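PDB 3EB7: insecticidal Delta-Endotoxin Cry8Ea1 from Bacillus Thuringiensis, which is toxic to the underground larvae of Holotrichia parallela and, as a three-domain Cry toxin, probably kills by forming pores in gut-cell membranes. Local coordinates for residues 268-273 with 425-430. Sequence-based numbering, arbitrary orientation.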
ATOM      1  N   SER A 268      17.504  10.282   5.209  1.00 21.80           N
ATOM      2  CA  SER A 268      18.456   9.687   4.278  1.00 23.45           C
ATOM      3  C   SER A 268      19.135   8.382   4.801  1.00 23.42           C
ATOM      4  O   SER A 268      19.751   7.645   4.037  1.00 23.29           O
ATOM      5  CB  SER A 268      19.449  10.760   3.803  1.00 23.41           C
ATOM      6  OG  SER A 268      20.578  10.737   4.632  1.00 26.68           O
ATOM      7  N   THR A 269      18.956   8.060   6.082  1.00 23.75           N
ATOM      8  CA  THR A 269      19.545   6.848   6.660  1.00 23.31           C
ATOM      9  C   THR A 269      18.519   5.746   6.994  1.00 23.35           C
ATOM     10  O   THR A 269      18.794   4.558   6.726  1.00 23.75           O
ATOM     11  CB  THR A 269      20.372   7.164   7.931  1.00 24.01           C
ATOM     12  OG1 THR A 269      21.223   8.300   7.711  1.00 24.40           O
ATOM     13  CG2 THR A 269      21.194   5.994   8.344  1.00 24.18           C
ATOM     14  N   PHE A 270      17.370   6.112   7.585  1.00 21.81           N
ATOM     15  CA  PHE A 270      16.339   5.131   7.923  1.00 20.83           C
ATOM     16  C   PHE A 270      15.573   4.562   6.714  1.00 21.45           C
ATOM     17  O   PHE A 270      15.088   3.421   6.757  1.00 21.16           O
ATOM     18  CB  PHE A 270      15.324   5.721   8.877  1.00 20.76           C
ATOM     19  CG  PHE A 270      15.712   5.650  10.327  1.00 20.08           C
ATOM     20  CD1 PHE A 270      15.161   6.547  11.235  1.00 19.80           C
ATOM     21  CD2 PHE A 270      16.607   4.695  10.795  1.00 19.12           C
ATOM     22  CE1 PHE A 270      15.464   6.479  12.588  1.00 20.07           C
ATOM     23  CE2 PHE A 270      16.915   4.607  12.166  1.00 20.59           C
ATOM     24  CZ  PHE A 270      16.358   5.493  13.056  1.00 20.33           C
ATOM     25  N   ILE A 271      15.454   5.379   5.667  1.00 20.19           N
ATOM     26  CA  ILE A 271      14.712   5.087   4.469  1.00 19.97           C
ATOM     27  C   ILE A 271      15.715   4.627   3.394  1.00 20.79           C
ATOM     28  O   ILE A 271      16.749   5.253   3.178  1.00 20.18           O
ATOM     29  CB  ILE A 271      13.888   6.342   3.991  1.00 19.92           C
ATOM     30  CG1 ILE A 271      12.989   6.855   5.122  1.00 18.53           C
ATOM     31  CG2 ILE A 271      12.999   6.048   2.742  1.00 19.61           C
ATOM     32  CD1 ILE A 271      12.098   5.791   5.754  1.00 16.72           C
ATOM     33  N   ARG A 272      15.382   3.512   2.757  1.00 20.46           N
ATOM     34  CA  ARG A 272      16.216   2.897   1.762  1.00 21.80           C
ATOM     35  C   ARG A 272      16.201   3.765   0.528  1.00 21.73           C
ATOM     36  O   ARG A 272      15.137   4.238   0.128  1.00 21.68           O
ATOM     37  CB  ARG A 272      15.631   1.527   1.364  1.00 20.50           C
ATOM     38  CG  ARG A 272      15.918   0.417   2.340  1.00 23.88           C
ATOM     39  CD  ARG A 272      16.361  -0.828   1.538  1.00 24.87           C
ATOM     40  NE  ARG A 272      15.218  -1.671   1.376  1.00 21.02           N
ATOM     41  CZ  ARG A 272      15.155  -2.754   0.611  1.00 20.23           C
ATOM     42  NH1 ARG A 272      16.182  -3.167  -0.121  1.00 14.61           N
ATOM     43  NH2 ARG A 272      14.019  -3.436   0.608  1.00 17.20           N
ATOM     44  N   GLY A 273      17.356   3.915  -0.104  1.00 22.35           N
ATOM     45  CA  GLY A 273      17.366   4.240  -1.524  1.00 23.75           C
ATOM     46  C   GLY A 273      16.309   3.467  -2.329  1.00 24.28           C
ATOM     47  O   GLY A 273      15.903   2.344  -1.975  1.00 24.67           O
ATOM     48  N   PRO A 425      21.971   7.245  19.315  1.00 25.93           N
ATOM     49  CA  PRO A 425      21.444   6.009  19.931  1.00 25.12           C
ATOM     50  C   PRO A 425      21.291   4.823  18.930  1.00 24.11           C
ATOM     51  O   PRO A 425      21.082   5.052  17.736  1.00 23.95           O
ATOM     52  CB  PRO A 425      20.097   6.457  20.471  1.00 24.45           C
ATOM     53  CG  PRO A 425      19.664   7.519  19.508  1.00 24.92           C
ATOM     54  CD  PRO A 425      20.907   8.209  19.012  1.00 25.53           C
ATOM     55  N   ASP A 426      21.425   3.586  19.419  1.00 22.97           N
ATOM     56  CA  ASP A 426      21.383   2.377  18.571  1.00 22.15           C
ATOM     57  C   ASP A 426      19.928   2.020  18.313  1.00 21.34           C
ATOM     58  O   ASP A 426      19.250   1.404  19.172  1.00 20.39           O
ATOM     59  CB  ASP A 426      22.125   1.214  19.239  1.00 22.36           C
ATOM     60  CG  ASP A 426      23.597   1.552  19.560  1.00 25.71           C
ATOM     61  OD1 ASP A 426      24.207   2.376  18.830  1.00 26.69           O
ATOM     62  OD2 ASP A 426      24.163   0.986  20.530  1.00 27.51           O
ATOM     63  N   VAL A 427      19.434   2.483  17.169  1.00 19.22           N
ATOM     64  CA  VAL A 427      18.031   2.372  16.847  1.00 18.25           C
ATOM     65  C   VAL A 427      17.774   1.819  15.425  1.00 18.43           C
ATOM     66  O   VAL A 427      18.095   2.476  14.437  1.00 18.64           O
ATOM     67  CB  VAL A 427      17.267   3.737  17.019  1.00 17.86           C
ATOM     68  CG1 VAL A 427      15.803   3.550  16.751  1.00 16.23           C
ATOM     69  CG2 VAL A 427      17.452   4.329  18.396  1.00 14.71           C
ATOM     70  N   PRO A 428      17.188   0.609  15.338  1.00 18.39           N
ATOM     71  CA  PRO A 428      16.714   0.041  14.062  1.00 17.78           C
ATOM     72  C   PRO A 428      15.330   0.526  13.618  1.00 17.78           C
ATOM     73  O   PRO A 428      14.506   0.957  14.441  1.00 17.80           O
ATOM     74  CB  PRO A 428      16.701  -1.479  14.323  1.00 18.03           C
ATOM     75  CG  PRO A 428      16.678  -1.661  15.857  1.00 16.58           C
ATOM     76  CD  PRO A 428      16.982  -0.309  16.494  1.00 17.79           C
ATOM     77  N   VAL A 429      15.090   0.493  12.308  1.00 16.79           N
ATOM     78  CA  VAL A 429      13.760   0.755  11.761  1.00 16.14           C
ATOM     79  C   VAL A 429      13.418  -0.467  10.914  1.00 16.89           C
ATOM     80  O   VAL A 429      14.268  -0.985  10.191  1.00 16.97           O
ATOM     81  CB  VAL A 429      13.733   2.100  10.924  1.00 16.37           C
ATOM     82  CG1 VAL A 429      12.485   2.245  10.095  1.00 15.14           C
ATOM     83  CG2 VAL A 429      13.853   3.296  11.843  1.00 14.51           C
ATOM     84  N   PHE A 430      12.192  -0.962  11.043  1.00 17.17           N
ATOM     85  CA  PHE A 430      11.717  -2.081  10.209  1.00 16.05           C
ATOM     86  C   PHE A 430      10.878  -1.530   9.059  1.00 15.20           C
ATOM     87  O   PHE A 430      10.058  -0.635   9.259  1.00 15.21           O
ATOM     88  CB  PHE A 430      10.883  -3.056  11.045  1.00 16.47           C
ATOM     89  CG  PHE A 430      11.662  -3.865  12.087  1.00 17.53           C
ATOM     90  CD1 PHE A 430      10.970  -4.678  13.000  1.00 21.82           C
ATOM     91  CD2 PHE A 430      13.049  -3.839  12.171  1.00 18.76           C
ATOM     92  CE1 PHE A 430      11.671  -5.458  13.971  1.00 22.00           C
ATOM     93  CE2 PHE A 430      13.753  -4.620  13.153  1.00 19.31           C
ATOM     94  CZ  PHE A 430      13.085  -5.419  14.016  1.00 17.67           C
TER
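F270, on helix 263-270, and V429, in strand 427-434, form the nearest backbone pair, their CA atoms 6.4 Å apart, and no hydrogen bond crosses between the two segments. The contact is carried chiefly by the phenyl ring of F270. With chi1 at -85° the ring reaches along the strand, and one of its faces settles over V429. The methyl CG2 of V429, which lies anti to the carbonyl carbon and beside the backbone N, sits over the ring centre in a CH-pi contact, modelled rather tightly. The two side chains cross at about a right angle. V427, two residues earlier on the same strand, meets the ring differently: its carbonyl O lies near the ring plane at the edge, 3.3 Å from F270 CE2, where the weakly positive ring hydrogens point. Its methyl CG1 adds a looser apolar touch, 4.2 Å from F270 CZ. Both segments belong to the middle domain of the three-domain Cry fold, a beta-prism of three antiparallel sheets, and the contact seats a short helix on the sheet in which strand 427-434 runs between 241-243 and 414-422. P428 and F430 point away from the helix and pack on V361 and V364 of strand 357-369. P246 touches the side chains of both F270 and V427, and W201, from helix 198-220 of the N-terminal domain, meets the F270 ring with planes inclined at about 50°. The carbonyl O of F270 is hydrogen-bonded to OG1 of T420, whose backbone pairs with V429.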